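Local atomic coordinates of glycerol Dehydrogenase (Unidentified, PDB entry 5XN8), a protein that probably catalyses the NAD-dependent oxidation of glycerol to dihydroxyacetone, using a bound divalent metal ion, so that microorganisms can grow on glycerol without oxygen. Residues V4-G9 with G244-G249; G9-G14 with I233-T238; M152-I157 with A229-I234; S174-A179 with A198-A203; E264-L269 with M312-G317. All blocks are in the same frame, centred on the assembly; numbering follows the deposited sequence.

Interactions 1, 2 and 3 all end on helix 228-247, at successive places along it, and join it to the N-terminal part of the chain. Interactions 2 and 3 are neighbours, with centres 8 Å apart, and reach adjacent strands of one parallel sheet. Interaction 4 packs two helices against each other and touches interaction 1 through Ser-248 and Ala-179. These four are buried and also adjoin the second subunit. Interaction 5 differs: it is only partly buried, joins two loops, and lies about 29 to 32 Å from the others, centre to centre. Direct hydrogen bonds link the segments of interactions 1 and 3, whereas interactions 2, 4 and 5 meet by packing.

Interaction 1 of 5, residues V4-G9 with G244-G249; sequences VIQSPG and GFESSG
The amide of Gln-6 and the carboxylate of Glu-246 meet with their planes 59° apart, and the two side chains cross at about a right angle. Gln-6 NE2 lies 3.4 Å from Glu-246 OE1, and Gln-6 CG brings aliphatic surface to within 3.5 Å of the same oxygen. Within the helix, Glu-246 CB rests over the centre of one face of the Phe-245 ring, 4.3 Å above its plane. CG of Gln-6 sits between N and the carbonyl carbon (chi1 59°), a turn that carries its amide over to the helix end. There OE1 accepts from Lys-10 of the second subunit, and NE2 bonds weakly to Asn-146 OD1.

The bond that ties the segments is simpler. Gln-6 N donates to Ser-247 OG at 3.0 Å, and the N-H...O angle of 175° makes it almost straight. The hydroxyl thus serves a backbone N-H of the strand, while Ser-247 CB packs on Ile-5, 3.9 Å from its CG1. The CA atoms of Ile-5 and Ser-247 are 5.1 Å apart.

Glu-246 has firmer partners elsewhere, OE2 accepting from Ala-126 N and OE1 from Asn-146 ND2, beside Ser-125 and Leu-127, which probably help bind NAD(+). Strand 3-6 lies across the C-terminal end of helix 228-247, with Ile-5 also touching helix 197-223, and pairs antiparallel with a strand of the second subunit.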
# COMPACT_ATOMS: atom_id res chain seq x y z
N VAL A 4 -18.39 11.22 -30.87
CA VAL A 4 -18.18 12.58 -31.36
C VAL A 4 -17.65 13.46 -30.25
O VAL A 4 -18.07 13.34 -29.11
CB VAL A 4 -19.47 13.21 -31.95
CG1 VAL A 4 -19.15 14.51 -32.68
CG2 VAL A 4 -20.17 12.23 -32.90
N ILE A 5 -16.71 14.33 -30.61
CA ILE A 5 -16.23 15.40 -29.74
C ILE A 5 -16.15 16.67 -30.58
O ILE A 5 -15.71 16.63 -31.73
CB ILE A 5 -14.86 15.05 -29.09
CG1 ILE A 5 -14.38 16.16 -28.15
CG2 ILE A 5 -13.78 14.77 -30.15
CD1 ILE A 5 -13.20 15.77 -27.30
N GLN A 6 -16.60 17.80 -30.02
CA GLN A 6 -16.42 19.09 -30.69
C GLN A 6 -15.72 20.08 -29.78
O GLN A 6 -15.63 19.88 -28.57
CB GLN A 6 -17.74 19.65 -31.25
CG GLN A 6 -18.89 19.88 -30.28
CD GLN A 6 -20.15 20.34 -31.00
OE1 GLN A 6 -20.78 19.58 -31.75
NE2 GLN A 6 -20.51 21.60 -30.80
N SER A 7 -15.16 21.12 -30.39
CA SER A 7 -14.33 22.07 -29.68
C SER A 7 -14.34 23.42 -30.40
O SER A 7 -14.57 23.47 -31.61
CB SER A 7 -12.89 21.54 -29.60
OG SER A 7 -12.06 22.34 -28.77
N PRO A 8 -14.11 24.52 -29.65
CA PRO A 8 -13.78 25.77 -30.33
C PRO A 8 -12.42 25.64 -31.01
O PRO A 8 -11.54 24.97 -30.47
CB PRO A 8 -13.71 26.79 -29.19
CG PRO A 8 -13.36 25.97 -27.99
CD PRO A 8 -14.15 24.71 -28.19
N GLY A 9 -12.26 26.26 -32.17
CA GLY A 9 -11.01 26.23 -32.95
C GLY A 9 -9.76 26.52 -32.13
O GLY A 9 -8.78 25.79 -32.24
N GLY A 244 -16.39 18.92 -21.48
CA GLY A 244 -17.05 17.92 -20.65
C GLY A 244 -18.56 17.82 -20.79
O GLY A 244 -19.07 16.73 -20.97
N PHE A 245 -19.28 18.94 -20.72
CA PHE A 245 -20.75 18.87 -20.76
C PHE A 245 -21.29 18.67 -22.18
O PHE A 245 -22.24 17.91 -22.38
CB PHE A 245 -21.39 20.08 -20.03
CG PHE A 245 -21.77 21.24 -20.92
CD1 PHE A 245 -22.97 21.23 -21.62
CD2 PHE A 245 -20.95 22.36 -21.03
CE1 PHE A 245 -23.33 22.30 -22.44
CE2 PHE A 245 -21.30 23.43 -21.85
CZ PHE A 245 -22.49 23.40 -22.55
N GLU A 246 -20.67 19.34 -23.16
CA GLU A 246 -21.18 19.34 -24.53
C GLU A 246 -20.90 18.04 -25.27
O GLU A 246 -21.75 17.57 -26.04
CB GLU A 246 -20.59 20.52 -25.31
CG GLU A 246 -21.21 20.72 -26.69
CD GLU A 246 -20.69 21.96 -27.38
OE1 GLU A 246 -19.46 22.08 -27.56
OE2 GLU A 246 -21.53 22.83 -27.73
N SER A 247 -19.70 17.47 -25.06
CA SER A 247 -19.25 16.27 -25.76
C SER A 247 -19.23 14.98 -24.92
O SER A 247 -19.01 13.90 -25.47
CB SER A 247 -17.86 16.51 -26.36
OG SER A 247 -17.91 17.54 -27.34
N SER A 248 -19.45 15.08 -23.61
CA SER A 248 -19.62 13.89 -22.77
C SER A 248 -21.08 13.76 -22.31
O SER A 248 -21.66 12.69 -22.44
CB SER A 248 -18.64 13.90 -21.59
OG SER A 248 -18.07 12.62 -21.37
N GLY A 249 -21.65 14.84 -21.77
CA GLY A 249 -23.10 14.92 -21.50
C GLY A 249 -23.53 15.58 -20.18
O GLY A 249 -22.76 15.57 -19.20

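Interaction 2 of 5, residues G9-G14 with I233-T238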
# COMPACT_ATOMS: atom_id res chain seq x y z
N GLY A 9 -12.26 26.26 -32.17
CA GLY A 9 -11.01 26.23 -32.95
C GLY A 9 -9.76 26.52 -32.13
O GLY A 9 -8.78 25.79 -32.24
N LYS A 10 -9.80 27.59 -31.33
CA LYS A 10 -8.67 27.99 -30.48
C LYS A 10 -9.17 28.52 -29.14
O LYS A 10 -10.17 29.23 -29.08
CB LYS A 10 -7.82 29.07 -31.16
CG LYS A 10 -6.97 28.58 -32.31
CD LYS A 10 -5.84 29.53 -32.65
CE LYS A 10 -5.27 29.22 -34.02
NZ LYS A 10 -6.18 29.59 -35.14
N TYR A 11 -8.45 28.18 -28.07
CA TYR A 11 -8.75 28.65 -26.72
C TYR A 11 -7.48 29.30 -26.17
O TYR A 11 -6.46 28.64 -26.08
CB TYR A 11 -9.25 27.50 -25.86
CG TYR A 11 -9.35 27.81 -24.39
CD1 TYR A 11 -10.51 28.36 -23.84
CD2 TYR A 11 -8.28 27.56 -23.53
CE1 TYR A 11 -10.60 28.64 -22.50
CE2 TYR A 11 -8.36 27.86 -22.19
CZ TYR A 11 -9.53 28.39 -21.68
OH TYR A 11 -9.61 28.69 -20.33
N LEU A 12 -7.55 30.59 -25.84
CA LEU A 12 -6.39 31.35 -25.36
C LEU A 12 -6.61 31.74 -23.91
O LEU A 12 -7.73 32.09 -23.52
CB LEU A 12 -6.21 32.64 -26.17
CG LEU A 12 -5.64 32.53 -27.58
CD1 LEU A 12 -6.64 31.93 -28.55
CD2 LEU A 12 -5.20 33.91 -28.04
N GLN A 13 -5.55 31.71 -23.11
CA GLN A 13 -5.65 32.05 -21.69
C GLN A 13 -4.34 32.53 -21.08
O GLN A 13 -3.33 31.87 -21.20
CB GLN A 13 -6.15 30.84 -20.91
CG GLN A 13 -6.34 31.12 -19.42
CD GLN A 13 -6.60 29.86 -18.65
OE1 GLN A 13 -7.51 29.10 -18.99
NE2 GLN A 13 -5.78 29.60 -17.63
N GLY A 14 -4.40 33.67 -20.39
CA GLY A 14 -3.24 34.20 -19.67
C GLY A 14 -3.41 35.67 -19.33
O GLY A 14 -4.44 36.28 -19.65
N ILE A 233 -7.86 26.71 -12.46
CA ILE A 233 -9.29 26.74 -12.18
C ILE A 233 -10.10 27.44 -13.27
O ILE A 233 -11.20 27.01 -13.58
CB ILE A 233 -9.58 27.33 -10.77
CG1 ILE A 233 -9.15 26.33 -9.69
CG2 ILE A 233 -11.05 27.73 -10.58
CD1 ILE A 233 -10.04 25.11 -9.53
N ILE A 234 -9.56 28.52 -13.84
CA ILE A 234 -10.18 29.18 -15.00
C ILE A 234 -10.27 28.23 -16.20
O ILE A 234 -11.25 28.26 -16.95
CB ILE A 234 -9.45 30.49 -15.37
CG1 ILE A 234 -9.71 31.56 -14.30
CG2 ILE A 234 -9.91 31.03 -16.73
CD1 ILE A 234 -8.78 32.76 -14.39
N GLU A 235 -9.25 27.40 -16.40
CA GLU A 235 -9.26 26.40 -17.47
C GLU A 235 -10.25 25.28 -17.17
O GLU A 235 -10.99 24.85 -18.05
CB GLU A 235 -7.86 25.81 -17.67
CG GLU A 235 -7.74 24.97 -18.94
CD GLU A 235 -6.50 24.09 -18.98
OE1 GLU A 235 -5.52 24.41 -18.29
OE2 GLU A 235 -6.52 23.07 -19.72
N ALA A 236 -10.24 24.81 -15.92
CA ALA A 236 -11.22 23.84 -15.44
C ALA A 236 -12.65 24.34 -15.66
O ALA A 236 -13.48 23.64 -16.24
CB ALA A 236 -10.99 23.52 -13.97
N ASN A 237 -12.90 25.57 -15.21
CA ASN A 237 -14.22 26.21 -15.30
C ASN A 237 -14.70 26.47 -16.72
O ASN A 237 -15.92 26.52 -16.96
CB ASN A 237 -14.24 27.55 -14.54
CG ASN A 237 -14.29 27.39 -13.03
OD1 ASN A 237 -14.18 26.27 -12.50
ND2 ASN A 237 -14.48 28.50 -12.33
N THR A 238 -13.77 26.65 -17.66
CA THR A 238 -14.11 27.07 -19.02
C THR A 238 -13.88 25.99 -20.08
O THR A 238 -14.83 25.59 -20.75
CB THR A 238 -13.35 28.34 -19.41
OG1 THR A 238 -13.31 29.23 -18.29
CG2 THR A 238 -14.04 29.05 -20.59
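Ile-234 O, 3.8 Å from Tyr-11 OH across the contact, is gripped from within its own helix. Thr-238 OG1 donates to it at 2.6 Å, in the carbonyl plane, and Thr-238 N adds a weak bond. The hydroxyl gets there with OG1 beside its own backbone N (chi1 -40°), which turns the methyl CG2 toward the tyrosine of the strand.

On the strand side Tyr-11 and Gln-13 both point at the helix, and the phenol donates to Gln-13 OE1 at 2.5 Å, again in the carbonyl plane. This bond holds phenol and amide side by side against Glu-235. Tyr-11 OH lies 3.7 Å from Glu-235 CA, and Thr-238 CG2 meets the ring at its edge, 4.0 Å from CE1. Gln-13 OE1 lies 3.6 Å from Glu-235 CB, while its CD is 4.0 Å from Ile-234 CG2. The amide nitrogen turns to Glu-231 O, so both ends of the amide are occupied and its rotation is fixed.

Strand and helix run nearly antiparallel, at 152°, with axes 10.0 Å apart. Strand 10-14, beside 149-153, is the outermost of the six-stranded parallel sheet within this chain; a strand of the second subunit pairs antiparallel with it, so the sheet runs on across the interface. Glu-235 accepts from the backbone N atoms of Glu-197 and Ala-198 of that subunit. Tyr-11 OH, the Gln-13 amide, Thr-238 OG1 and the Glu-235 carboxylate thus have other partners; between the segments contact is van der Waals, and the Gln-13 bond to Glu-231 O ties the strand to the preceding helical turn.

Interaction 3 of 5, residues M152-I157 with A229-I234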
# COMPACT_ATOMS: atom_id res chain seq x y z
N MET A 152 -9.46 34.23 -22.68
CA MET A 152 -9.62 34.36 -21.24
C MET A 152 -8.48 35.21 -20.69
O MET A 152 -7.36 34.73 -20.54
CB MET A 152 -9.62 32.97 -20.59
CG MET A 152 -10.60 31.99 -21.20
SD MET A 152 -12.33 32.45 -20.95
CE MET A 152 -12.53 32.13 -19.20
N ASP A 153 -8.76 36.49 -20.43
CA ASP A 153 -7.78 37.37 -19.82
C ASP A 153 -7.91 37.22 -18.31
O ASP A 153 -8.85 37.75 -17.70
CB ASP A 153 -7.99 38.84 -20.24
CG ASP A 153 -6.82 39.74 -19.84
OD1 ASP A 153 -6.18 39.48 -18.80
OD2 ASP A 153 -6.53 40.70 -20.57
N THR A 154 -6.95 36.51 -17.73
CA THR A 154 -7.01 36.14 -16.32
C THR A 154 -6.68 37.31 -15.37
O THR A 154 -6.96 37.22 -14.19
CB THR A 154 -6.05 34.98 -16.03
OG1 THR A 154 -4.72 35.37 -16.37
CG2 THR A 154 -6.45 33.74 -16.86
N ALA A 155 -6.08 38.38 -15.89
CA ALA A 155 -5.89 39.62 -15.12
C ALA A 155 -7.21 40.34 -14.91
O ALA A 155 -7.45 40.92 -13.84
CB ALA A 155 -4.88 40.53 -15.82
N ILE A 156 -8.08 40.30 -15.91
CA ILE A 156 -9.43 40.88 -15.83
C ILE A 156 -10.35 39.98 -14.99
O ILE A 156 -11.09 40.46 -14.15
CB ILE A 156 -10.04 41.12 -17.23
CG1 ILE A 156 -9.19 42.12 -18.00
CG2 ILE A 156 -11.49 41.60 -17.14
CD1 ILE A 156 -9.52 42.22 -19.47
N ILE A 157 -10.30 38.67 -15.25
CA ILE A 157 -11.14 37.70 -14.53
C ILE A 157 -10.83 37.67 -13.02
O ILE A 157 -11.74 37.60 -12.21
CB ILE A 157 -11.03 36.29 -15.16
CG1 ILE A 157 -11.67 36.29 -16.55
CG2 ILE A 157 -11.72 35.24 -14.29
CD1 ILE A 157 -11.16 35.20 -17.47
N ALA A 229 -2.75 28.63 -9.71
CA ALA A 229 -3.94 27.89 -9.24
C ALA A 229 -5.23 28.46 -9.83
O ALA A 229 -6.15 27.72 -10.18
CB ALA A 229 -4.01 27.90 -7.73
N LEU A 230 -5.29 29.78 -9.91
CA LEU A 230 -6.39 30.47 -10.58
C LEU A 230 -6.41 30.15 -12.08
O LEU A 230 -7.48 29.97 -12.67
CB LEU A 230 -6.30 31.97 -10.36
CG LEU A 230 -7.45 32.83 -10.91
CD1 LEU A 230 -8.77 32.45 -10.25
CD2 LEU A 230 -7.17 34.31 -10.74
N GLU A 231 -5.22 30.10 -12.70
CA GLU A 231 -5.11 29.76 -14.12
C GLU A 231 -5.66 28.35 -14.37
O GLU A 231 -6.38 28.15 -15.34
CB GLU A 231 -3.65 29.84 -14.60
CG GLU A 231 -3.03 31.23 -14.59
CD GLU A 231 -3.32 32.08 -15.83
OE1 GLU A 231 -3.60 31.52 -16.91
OE2 GLU A 231 -3.24 33.32 -15.74
N ARG A 232 -5.33 27.41 -13.48
CA ARG A 232 -5.81 26.02 -13.59
C ARG A 232 -7.33 25.94 -13.41
O ARG A 232 -8.00 25.17 -14.11
CB ARG A 232 -5.15 25.10 -12.55
CG ARG A 232 -3.63 24.98 -12.60
CD ARG A 232 -3.11 24.28 -13.84
NE ARG A 232 -1.64 24.32 -13.89
CZ ARG A 232 -0.81 23.51 -13.22
NH1 ARG A 232 -1.28 22.56 -12.40
NH2 ARG A 232 0.50 23.66 -13.36
N ILE A 233 -7.86 26.71 -12.46
CA ILE A 233 -9.29 26.74 -12.18
C ILE A 233 -10.10 27.44 -13.27
O ILE A 233 -11.20 27.01 -13.58
CB ILE A 233 -9.58 27.33 -10.77
CG1 ILE A 233 -9.15 26.33 -9.69
CG2 ILE A 233 -11.05 27.73 -10.58
CD1 ILE A 233 -10.04 25.11 -9.53
N ILE A 234 -9.56 28.52 -13.84
CA ILE A 234 -10.18 29.18 -15.00
C ILE A 234 -10.27 28.23 -16.20
O ILE A 234 -11.25 28.26 -16.95
CB ILE A 234 -9.45 30.49 -15.37
CG1 ILE A 234 -9.71 31.56 -14.30
CG2 ILE A 234 -9.91 31.03 -16.73
CD1 ILE A 234 -8.78 32.76 -14.39
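Met-152, near the end of strand 149-153, is folded back at chi2 and chi3, and its methyl CE comes to rest 3.8 Å from Ile-234 CG2, the two side chains sliding past each other in opposite directions. Asp-153 then takes the N-cap position: OD1 accepts from Ala-155 N at 3.1 Å, a capping bond at the start of helix 154-158.

Thr-154 carries the polar part of the contact. OG1 stands between N and the carbonyl carbon (chi1 60°) and donates to Glu-231 OE2 at 2.6 Å, on the syn side and 32° out of the carboxylate plane. Glu-231 bends at chi2 to bring that oxygen over, and its OE1 forms a salt bridge with Lys-3 of the second subunit, so each oxygen has its own partner. The methyl CG2 of Thr-154 packs against the same carboxylate and also meets Ile-234 CD1 at 3.5 Å. One turn on, Ile-157 CG2 touches the same CD1 at 3.8 Å, so the tip of Ile-234 fits between threonine and isoleucine.

This strand-to-helix turn follows strand 149-153, next to the outermost strand 10-14 of the parallel sheet of the Rossmann-like N-terminal domain, where it meets the helical C-terminal domain, a two-domain plan characteristic of iron-containing alcohol dehydrogenases.

Interaction 4 of 5, residues S174-A179 with A198-A203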
# COMPACT_ATOMS: atom_id res chain seq x y z
N SER A 174 -20.13 19.68 -11.31
CA SER A 174 -21.12 18.76 -11.88
C SER A 174 -20.66 17.98 -13.11
O SER A 174 -21.33 17.02 -13.50
CB SER A 174 -22.34 19.54 -12.32
OG SER A 174 -22.05 20.24 -13.52
N THR A 175 -19.58 18.40 -13.74
CA THR A 175 -19.25 17.92 -15.09
C THR A 175 -18.87 16.46 -15.11
O THR A 175 -19.41 15.70 -15.91
CB THR A 175 -18.15 18.79 -15.72
OG1 THR A 175 -18.60 20.14 -15.75
CG2 THR A 175 -17.85 18.35 -17.13
N TRP A 176 -17.96 16.07 -14.22
CA TRP A 176 -17.55 14.64 -14.09
C TRP A 176 -18.72 13.71 -13.78
O TRP A 176 -18.80 12.62 -14.35
CB TRP A 176 -16.48 14.48 -13.01
CG TRP A 176 -16.27 13.06 -12.58
CD1 TRP A 176 -16.46 12.56 -11.35
CD2 TRP A 176 -15.88 11.96 -13.41
NE1 TRP A 176 -16.19 11.21 -11.33
CE2 TRP A 176 -15.84 10.82 -12.59
CE3 TRP A 176 -15.55 11.83 -14.77
CZ2 TRP A 176 -15.48 9.56 -13.08
CZ3 TRP A 176 -15.19 10.58 -15.26
CH2 TRP A 176 -15.16 9.45 -14.41
N PHE A 177 -19.62 14.13 -12.89
CA PHE A 177 -20.67 13.24 -12.42
C PHE A 177 -21.76 13.01 -13.47
O PHE A 177 -22.28 11.88 -13.59
CB PHE A 177 -21.27 13.75 -11.13
CG PHE A 177 -20.29 13.75 -9.99
CD1 PHE A 177 -19.96 12.57 -9.36
CD2 PHE A 177 -19.66 14.92 -9.61
CE1 PHE A 177 -19.03 12.56 -8.33
CE2 PHE A 177 -18.73 14.91 -8.58
CZ PHE A 177 -18.42 13.72 -7.93
N GLU A 178 -22.09 14.06 -14.21
CA GLU A 178 -23.04 13.98 -15.31
C GLU A 178 -22.44 13.36 -16.57
O GLU A 178 -23.12 12.63 -17.31
CB GLU A 178 -23.56 15.38 -15.65
CG GLU A 178 -24.34 16.04 -14.52
CD GLU A 178 -24.86 17.41 -14.90
OE1 GLU A 178 -24.08 18.37 -14.95
OE2 GLU A 178 -26.07 17.52 -15.12
N ALA A 179 -21.18 13.68 -16.84
CA ALA A 179 -20.47 13.06 -17.96
C ALA A 179 -20.42 11.55 -17.74
O ALA A 179 -20.88 10.79 -18.58
CB ALA A 179 -19.07 13.62 -18.09
N ALA A 198 -11.48 11.01 -24.62
CA ALA A 198 -10.95 12.38 -24.51
C ALA A 198 -11.83 13.30 -23.68
O ALA A 198 -11.37 13.91 -22.71
CB ALA A 198 -10.77 12.98 -25.90
N ALA A 199 -13.09 13.39 -24.07
CA ALA A 199 -14.08 14.25 -23.41
C ALA A 199 -14.36 13.83 -21.98
O ALA A 199 -14.47 14.69 -21.09
CB ALA A 199 -15.38 14.24 -24.22
N LEU A 200 -14.47 12.53 -21.74
CA LEU A 200 -14.67 11.98 -20.39
C LEU A 200 -13.45 12.17 -19.50
O LEU A 200 -13.58 12.42 -18.31
CB LEU A 200 -15.02 10.49 -20.47
CG LEU A 200 -15.30 9.77 -19.14
CD1 LEU A 200 -16.64 10.20 -18.57
CD2 LEU A 200 -15.26 8.27 -19.30
N SER A 201 -12.26 12.00 -20.07
CA SER A 201 -11.01 12.24 -19.33
C SER A 201 -10.90 13.69 -18.88
O SER A 201 -10.45 13.96 -17.77
CB SER A 201 -9.80 11.88 -20.19
OG SER A 201 -9.58 12.90 -21.14
N LEU A 202 -11.28 14.63 -19.75
CA LEU A 202 -11.27 16.06 -19.42
C LEU A 202 -12.35 16.43 -18.41
O LEU A 202 -12.14 17.30 -17.56
CB LEU A 202 -11.43 16.92 -20.69
CG LEU A 202 -10.27 16.95 -21.68
CD1 LEU A 202 -10.73 17.65 -22.95
CD2 LEU A 202 -9.02 17.62 -21.13
N ALA A 203 -13.49 15.75 -18.49
CA ALA A 203 -14.51 15.81 -17.45
C ALA A 203 -13.96 15.43 -16.07
O ALA A 203 -14.26 16.11 -15.09
CB ALA A 203 -15.68 14.90 -17.80
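Ala-203 is the centre of the contact, its CB 3.6 Å from Ala-179 CB and 4.1 Å from the methyl CG2 of Thr-175. Methyl against methyl lets the backbones come close: the CA atoms of Trp-176 and Ala-203 are 4.7 Å apart. At one flank Trp-176 CB lies 3.5 Å from Ala-203 O. The indole swings out with CG anti to N (chi1 165°) and sends its six-membered ring alongside the other helix. There CZ3 meets Leu-200 CD1 at 3.6 Å, the methyl coming at an oblique angle to the ring. Leu-200 reaches across by holding CG anti to its own N (chi1 -178°), and the same CD1 also lies 4.2 Å from Ala-179 CB.

The two segments belong to helices 162-185 and 197-223 of the all-helical C-terminal domain found in this family. They run at 139°, closer to antiparallel than to perpendicular, with axes 9.0 Å apart. Helix 162-185 also carries Asp-171, which binds the zinc ion with His-254 and His-271.

Further out, several residues position this first shell. The indole CD1 covers the centre of a face of the Phe-177 ring, 3.9 Å above its plane; Arg-204 makes a cation-pi contact with the tryptophan, and the Tyr-207 ring meets it at a low interplanar angle. Thr-175 OG1 is tied to Ser-241 OG and to Ala-172 O, which fixes the direction of its methyl. Elsewhere on the same helix, Glu-178 accepts through OE1 from His-254 ND1, making it a second-shell partner of the zinc site, and OE2 takes Ala-251 N.

Interaction 5 of 5, residues E264-L269 with M312-G317; sequences EECHHL and MGVKEG
Apolar contacts dominate where Leu-269 and Met-312 meet at about a right angle, the methyl CD1 of Leu-269 lying 3.5 Å from Met-312 CB. The methionine chain, bent at chi3 (67°), keeps its CE 3.9 Å from the same Leu-269 CD1. Beside them Cys-266 SG touches Val-314 CG2 at 3.8 Å, and that methyl also lies 4.1 Å from Glu-265 CG.

Polar backbone atoms are approached mainly by carbon and sulfur. Cys-266 SG comes within 3.6 Å of Met-312 O, and Glu-265 CB packs 3.3 Å from Gly-313 O. His-268 CE1 stands 3.9 Å from Met-312 O, with Gly-313 CA at the ring edge, near its plane. Gly-313 has a positive phi of 85°, which favours glycine, and its lack of a side chain on the face toward the other loop lets Glu-265 O and the imidazole close in.

Hydrogen bonds shape the first loop from within. His-268 ND1 donates to Glu-265 O at 2.8 Å, a weak bond because the N-H...O angle is only 123°, and Leu-269 N bonds to Cys-266 O across a type I turn. The charged end of Glu-265 goes elsewhere, to a salt bridge with Lys-321.

Segment 264-269 links helix 252-260 to helix 271-285, which opens with the zinc ligand His-271. Segment 312-317 precedes helix 318-329, with Gly-317 at its N-cap position. Met-312 reaches both zinc-bearing helices, touching Phe-260 of the first and Lys-274 and Phe-277 of the second.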
# COMPACT_ATOMS: atom_id res chain seq x y z
N GLU A 264 -39.30 31.14 -6.94
CA GLU A 264 -38.81 32.52 -7.03
C GLU A 264 -37.74 32.85 -5.97
O GLU A 264 -36.87 33.69 -6.19
CB GLU A 264 -39.96 33.52 -6.98
CG GLU A 264 -40.75 33.52 -5.67
CD GLU A 264 -41.75 34.66 -5.56
OE1 GLU A 264 -41.44 35.81 -5.99
OE2 GLU A 264 -42.86 34.43 -5.01
N GLU A 265 -37.82 32.18 -4.82
CA GLU A 265 -36.78 32.26 -3.77
C GLU A 265 -35.36 31.89 -4.22
O GLU A 265 -34.40 32.35 -3.62
CB GLU A 265 -37.15 31.41 -2.54
CG GLU A 265 -37.69 30.00 -2.82
CD GLU A 265 -39.18 29.88 -2.65
OE1 GLU A 265 -39.92 30.32 -3.56
OE2 GLU A 265 -39.58 29.32 -1.60
N CYS A 266 -35.25 31.05 -5.25
CA CYS A 266 -33.95 30.68 -5.83
C CYS A 266 -33.42 31.63 -6.91
O CYS A 266 -32.30 31.44 -7.38
CB CYS A 266 -34.03 29.27 -6.43
SG CYS A 266 -34.45 27.99 -5.23
N HIS A 267 -34.20 32.64 -7.31
CA HIS A 267 -33.80 33.55 -8.40
C HIS A 267 -32.60 34.44 -8.05
O HIS A 267 -31.90 34.91 -8.95
CB HIS A 267 -34.98 34.41 -8.88
CG HIS A 267 -36.00 33.66 -9.69
ND1 HIS A 267 -37.29 34.11 -9.88
CD2 HIS A 267 -35.92 32.48 -10.36
CE1 HIS A 267 -37.95 33.26 -10.63
NE2 HIS A 267 -37.15 32.26 -10.94
N HIS A 268 -32.34 34.66 -6.76
CA HIS A 268 -31.12 35.36 -6.33
C HIS A 268 -29.81 34.55 -6.48
O HIS A 268 -28.72 35.12 -6.42
CB HIS A 268 -31.28 35.91 -4.90
CG HIS A 268 -31.13 34.89 -3.81
ND1 HIS A 268 -32.03 33.87 -3.62
CD2 HIS A 268 -30.20 34.77 -2.83
CE1 HIS A 268 -31.66 33.15 -2.57
NE2 HIS A 268 -30.55 33.67 -2.07
N LEU A 269 -29.92 33.24 -6.69
CA LEU A 269 -28.75 32.37 -6.84
C LEU A 269 -28.28 32.30 -8.28
O LEU A 269 -29.08 32.29 -9.20
CB LEU A 269 -29.06 30.95 -6.38
CG LEU A 269 -29.33 30.67 -4.91
CD1 LEU A 269 -29.51 29.17 -4.73
CD2 LEU A 269 -28.20 31.19 -4.04
N MET A 312 -30.12 27.97 -0.23
CA MET A 312 -30.72 28.37 -1.50
C MET A 312 -32.02 29.17 -1.38
O MET A 312 -32.69 29.41 -2.38
CB MET A 312 -31.01 27.11 -2.31
CG MET A 312 -29.78 26.28 -2.62
SD MET A 312 -30.24 24.83 -3.55
CE MET A 312 -30.80 25.53 -5.10
N GLY A 313 -32.38 29.59 -0.16
CA GLY A 313 -33.56 30.41 0.08
C GLY A 313 -34.88 29.68 0.24
O GLY A 313 -35.92 30.33 0.36
N VAL A 314 -34.87 28.34 0.25
CA VAL A 314 -36.09 27.54 0.44
C VAL A 314 -36.20 27.16 1.92
O VAL A 314 -35.51 26.28 2.40
CB VAL A 314 -36.13 26.28 -0.45
CG1 VAL A 314 -37.53 25.68 -0.46
CG2 VAL A 314 -35.67 26.60 -1.87
N LYS A 315 -37.07 27.87 2.64
CA LYS A 315 -37.18 27.74 4.10
C LYS A 315 -38.54 27.22 4.58
O LYS A 315 -38.62 26.59 5.64
CB LYS A 315 -36.88 29.09 4.77
CG LYS A 315 -35.59 29.77 4.32
CD LYS A 315 -34.33 29.31 5.04
CE LYS A 315 -33.13 30.13 4.56
NZ LYS A 315 -33.14 31.55 5.00
N GLU A 316 -39.59 27.44 3.79
CA GLU A 316 -40.96 27.05 4.14
C GLU A 316 -41.60 26.26 3.01
O GLU A 316 -41.18 26.36 1.86
CB GLU A 316 -41.80 28.30 4.41
CG GLU A 316 -41.14 29.28 5.37
CD GLU A 316 -42.08 30.29 5.98
OE1 GLU A 316 -43.18 30.48 5.45
OE2 GLU A 316 -41.69 30.89 7.01
N GLY A 317 -42.64 25.50 3.36
CA GLY A 317 -43.41 24.69 2.40
C GLY A 317 -42.58 23.71 1.60
O GLY A 317 -42.86 23.48 0.43